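Pyruvate kinase (Toxoplasma gondii, PDB 3GG8) catalyses the transfer of a phosphoryl group from phosphoenolpyruvate to ADP, giving pyruvate and ATP in the last step of glycolysis. Local coordinates at residues 123-128 with 176-181; 152-157 with 170-175. All coordinates share one frame; numbering follows the deposited sequence.

In the fold
Both contacts lie in one small, mostly beta-stranded domain, their centres about 37 Å (contact 1) and 35 Å (contact 2) from the centre of the chain and about 9 Å from each other. Strands 165-172 and 176-181 follow each other and pair side by side, and along that pairing the contacts meet: Ile178 O lies 2.9 Å from Val170 N, a probable hydrogen bond, while Val177 CG2 packs 3.9 Å from Val152 CG1. Contact 1 joins two neighbouring strands, and contact 2 lays a loop against the next strand of the same sheet. In pyruvate kinases this domain, inserted after the third strand of the (beta/alpha)8 barrel, is the mobile lid over the active site.

Contact 1 (123-128 with 176-181); sequences GATLKI and YVITQA
Leu126 and Thr179 make the closest atomic contact between these two antiparallel strands. The carbonyl oxygen of Leu126 accepts two hydrogen bonds from one residue, from Thr179 OG1 at 2.7 Å and from Thr179 N at 2.8 Å. The hydroxyl comes within range because it sits between its own backbone N and carbonyl carbon (chi1 72°), which also lays OG1 alongside the Leu126 side chain, 3.5 Å from its CB. With its hydrogen spent on Leu126 O, the threonine is fixed in rotation on a buried, largely apolar face. Next to it, Ile128 CD1 touches Thr179 CG2 at 4.2 Å, and the backbones of Ile128 and Val177 exchange a pair of hydrogen bonds. Leu126 and Ile128 continue this apolar layer onto Ile141 of the adjoining strand 140-142, and Val177 continues it onto Val169 and Val152.

The other face of the sheet, carrying Thr125, Lys127, Ile178 and Gln180, is more open and less closely joined. Here Thr125 CG2 rests 3.9 Å from Ile178 CG2, and the CD of Lys127 passes Ile178 CD1 at 4.0 Å. The extended lysine chain runs on toward Tyr176, where NZ stands over the ring face, 5.0 Å from the centroid and 15° off the normal, in a cation-pi interaction. The phenol is held at its far end by a hydrogen bond from OH to Glu171. At the loop end, Gly123 and Ala124 share Ala181 as partner: Gly123 N bonds to its O, Ala124 O accepts from its N, and Gly123 has the positive phi of a G1 bulge. The whole is an antiparallel strand pair, regular from Thr125 to Ile128 and opening with that bulge, inside the mixed sheet of the pyruvate kinase B domain, with 125-129 between 140-142 and 176-181.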
# COMPACT_ATOMS: atom_id res chain seq x y z
N GLY C 123 -56.19 10.61 -4.17
CA GLY C 123 -56.86 11.09 -2.96
C GLY C 123 -58.22 10.45 -2.73
O GLY C 123 -58.91 10.77 -1.75
N ALA C 124 -58.62 9.55 -3.63
CA ALA C 124 -59.86 8.81 -3.45
C ALA C 124 -59.66 7.59 -2.56
O ALA C 124 -58.57 7.01 -2.49
CB ALA C 124 -60.47 8.42 -4.80
N THR C 125 -60.75 7.23 -1.87
CA THR C 125 -60.80 6.15 -0.89
C THR C 125 -61.02 4.79 -1.56
O THR C 125 -61.94 4.64 -2.36
CB THR C 125 -61.97 6.42 0.10
OG1 THR C 125 -61.69 7.61 0.85
CG2 THR C 125 -62.21 5.25 1.05
N LEU C 126 -60.18 3.82 -1.21
CA LEU C 126 -60.36 2.43 -1.64
C LEU C 126 -60.34 1.45 -0.45
O LEU C 126 -59.33 1.32 0.25
CB LEU C 126 -59.30 2.02 -2.66
CG LEU C 126 -59.18 0.55 -3.12
CD1 LEU C 126 -60.42 0.07 -3.88
CD2 LEU C 126 -57.93 0.40 -3.99
N LYS C 127 -61.46 0.77 -0.25
CA LYS C 127 -61.54 -0.28 0.74
C LYS C 127 -60.97 -1.56 0.13
O LYS C 127 -61.33 -1.92 -1.00
CB LYS C 127 -62.99 -0.49 1.17
CG LYS C 127 -63.20 -1.47 2.31
CD LYS C 127 -64.55 -1.22 2.94
CE LYS C 127 -65.03 -2.41 3.77
NZ LYS C 127 -66.31 -2.05 4.46
N ILE C 128 -60.06 -2.21 0.84
CA ILE C 128 -59.60 -3.53 0.42
C ILE C 128 -60.02 -4.56 1.44
O ILE C 128 -59.57 -4.54 2.57
CB ILE C 128 -58.08 -3.57 0.17
CG1 ILE C 128 -57.69 -2.55 -0.89
CG2 ILE C 128 -57.63 -5.00 -0.25
CD1 ILE C 128 -56.20 -2.47 -1.13
N TYR C 176 -60.63 -6.15 6.66
CA TYR C 176 -60.58 -5.08 5.67
C TYR C 176 -59.55 -4.02 6.06
O TYR C 176 -59.10 -3.96 7.21
CB TYR C 176 -61.94 -4.39 5.49
CG TYR C 176 -62.31 -3.47 6.64
CD1 TYR C 176 -63.02 -3.95 7.73
CD2 TYR C 176 -61.92 -2.11 6.64
CE1 TYR C 176 -63.36 -3.12 8.80
CE2 TYR C 176 -62.24 -1.27 7.71
CZ TYR C 176 -62.96 -1.79 8.78
OH TYR C 176 -63.30 -0.99 9.85
N VAL C 177 -59.24 -3.17 5.10
CA VAL C 177 -58.32 -2.06 5.25
C VAL C 177 -58.91 -0.91 4.41
O VAL C 177 -59.41 -1.14 3.30
CB VAL C 177 -56.89 -2.48 4.78
CG1 VAL C 177 -56.02 -1.28 4.43
CG2 VAL C 177 -56.21 -3.34 5.84
N ILE C 178 -58.91 0.29 4.98
CA ILE C 178 -59.27 1.50 4.24
C ILE C 178 -57.99 2.11 3.71
O ILE C 178 -57.01 2.26 4.44
CB ILE C 178 -60.04 2.56 5.12
CG1 ILE C 178 -61.17 1.91 5.95
CG2 ILE C 178 -60.60 3.71 4.27
CD1 ILE C 178 -62.26 1.22 5.13
N THR C 179 -57.98 2.43 2.44
CA THR C 179 -56.77 2.99 1.86
C THR C 179 -57.11 4.27 1.10
O THR C 179 -58.28 4.60 0.90
CB THR C 179 -56.04 1.99 0.93
OG1 THR C 179 -56.78 1.81 -0.28
CG2 THR C 179 -55.84 0.65 1.61
N GLN C 180 -56.07 4.98 0.68
CA GLN C 180 -56.25 6.20 -0.07
C GLN C 180 -55.29 6.24 -1.26
O GLN C 180 -54.08 6.10 -1.08
CB GLN C 180 -56.00 7.37 0.87
CG GLN C 180 -56.58 8.68 0.44
CD GLN C 180 -55.94 9.82 1.18
OE1 GLN C 180 -56.54 10.41 2.08
NE2 GLN C 180 -54.68 10.10 0.85
N ALA C 181 -55.83 6.40 -2.46
CA ALA C 181 -55.02 6.39 -3.68
C ALA C 181 -53.99 7.53 -3.70
O ALA C 181 -54.34 8.68 -3.47
CB ALA C 181 -55.91 6.45 -4.91

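Contact 2 (152-157 with 170-175); sequences VKPGNT and VEVGSD
The puckered pyrrolidine ring of Pro154 meets the strand with three of its atoms: Pro154 CB lies 3.9 Å from Val170 O, with CG close by, while Pro154 CD rests 4.2 Å from Val172 CG1. The ring and the valine side chain cross at about a right angle. The carboxamide of Asn156, which is flat, does not touch residues 170-175; it lies on Val169 and braces the loop, receiving Lys153 N at 2.7 Å in its carbonyl plane, on a lone pair of OD1.

The side-chain part of the strand's contribution is one methyl, Val172 CG1. It stands anti to the carbonyl carbon (chi1 -59°) and rests against the loop, touching Pro154 on one part and Val152 on another, 3.5 Å from Val152 O and 4.1 Å from Val152 CG1. Behind it Val152 is buried against Val169.

The loop takes its shape from a type II beta turn over Lys153 to Asn156, closed by Asn156 N to Lys153 O at 3.0 Å, with Pro154 and Gly155 at its corners. Backbone hydrogen bonds between Gly155 or Asn156 and Val169 tie the turn to strand 165-172. That strand is irregular at this point: Val170 and Glu171 both face Ile178, forming a classic beta bulge.

No hydrogen bond joins the two segments, and they bury only 186 Å² between them. They are joined by apolar and CH-to-carbonyl packing alone, while the loop's position is set by the hydrogen bonds of the turn and those with Val169.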
# COMPACT_ATOMS: atom_id res chain seq x y z
N VAL C 152 -50.50 -5.12 7.69
CA VAL C 152 -50.41 -3.73 7.30
C VAL C 152 -50.92 -2.85 8.46
O VAL C 152 -51.76 -3.29 9.27
CB VAL C 152 -51.18 -3.57 5.93
CG1 VAL C 152 -52.38 -2.68 6.03
CG2 VAL C 152 -50.23 -3.19 4.81
N LYS C 153 -50.37 -1.64 8.58
CA LYS C 153 -50.78 -0.67 9.61
C LYS C 153 -50.98 0.70 8.96
O LYS C 153 -50.45 0.93 7.87
CB LYS C 153 -49.73 -0.56 10.73
CG LYS C 153 -49.48 -1.87 11.50
CD LYS C 153 -48.69 -1.63 12.79
CE LYS C 153 -47.66 -2.74 13.04
NZ LYS C 153 -48.22 -4.14 12.94
N PRO C 154 -51.75 1.61 9.60
CA PRO C 154 -51.88 2.97 9.07
C PRO C 154 -50.53 3.59 8.69
O PRO C 154 -49.58 3.55 9.47
CB PRO C 154 -52.49 3.74 10.25
CG PRO C 154 -53.30 2.72 10.99
CD PRO C 154 -52.53 1.42 10.84
N GLY C 155 -50.43 4.13 7.48
CA GLY C 155 -49.19 4.77 7.06
C GLY C 155 -48.41 3.91 6.09
O GLY C 155 -47.63 4.44 5.28
N ASN C 156 -48.63 2.60 6.17
CA ASN C 156 -48.08 1.63 5.22
C ASN C 156 -48.53 1.90 3.79
O ASN C 156 -49.63 2.39 3.55
CB ASN C 156 -48.49 0.19 5.59
CG ASN C 156 -47.54 -0.48 6.57
OD1 ASN C 156 -47.95 -0.92 7.64
ND2 ASN C 156 -46.26 -0.56 6.20
N THR C 157 -47.69 1.53 2.83
CA THR C 157 -48.03 1.65 1.43
C THR C 157 -48.35 0.28 0.83
O THR C 157 -47.64 -0.69 1.10
CB THR C 157 -46.90 2.35 0.66
OG1 THR C 157 -46.80 3.71 1.10
CG2 THR C 157 -47.16 2.33 -0.84
N VAL C 170 -54.97 3.90 5.65
CA VAL C 170 -55.53 4.92 6.53
C VAL C 170 -56.10 4.28 7.82
O VAL C 170 -55.98 4.85 8.91
CB VAL C 170 -56.58 5.79 5.77
CG1 VAL C 170 -57.50 6.53 6.72
CG2 VAL C 170 -55.88 6.77 4.85
N GLU C 171 -56.68 3.10 7.69
CA GLU C 171 -57.33 2.41 8.79
C GLU C 171 -57.32 0.91 8.54
O GLU C 171 -57.34 0.48 7.39
CB GLU C 171 -58.78 2.90 8.94
CG GLU C 171 -59.71 1.90 9.62
CD GLU C 171 -61.11 2.46 9.89
OE1 GLU C 171 -62.02 1.64 10.19
OE2 GLU C 171 -61.31 3.69 9.79
N VAL C 172 -57.29 0.13 9.63
CA VAL C 172 -57.36 -1.33 9.55
C VAL C 172 -58.53 -1.85 10.36
O VAL C 172 -58.79 -1.37 11.46
CB VAL C 172 -56.04 -2.04 10.00
CG1 VAL C 172 -54.86 -1.59 9.14
CG2 VAL C 172 -55.74 -1.81 11.49
N GLY C 173 -59.25 -2.82 9.81
CA GLY C 173 -60.29 -3.54 10.55
C GLY C 173 -59.84 -4.97 10.72
O GLY C 173 -58.67 -5.28 10.51
N SER C 174 -60.76 -5.86 11.08
CA SER C 174 -60.43 -7.28 11.20
C SER C 174 -60.31 -7.98 9.85
O SER C 174 -59.46 -8.86 9.68
CB SER C 174 -61.44 -8.01 12.08
OG SER C 174 -62.77 -7.68 11.70
N ASP C 175 -61.18 -7.61 8.92
CA ASP C 175 -61.28 -8.28 7.62
C ASP C 175 -61.27 -7.29 6.46
O ASP C 175 -61.86 -7.55 5.41
CB ASP C 175 -62.56 -9.13 7.58
CG ASP C 175 -63.82 -8.31 7.89
OD1 ASP C 175 -64.91 -8.92 8.02
OD2 ASP C 175 -63.74 -7.07 8.01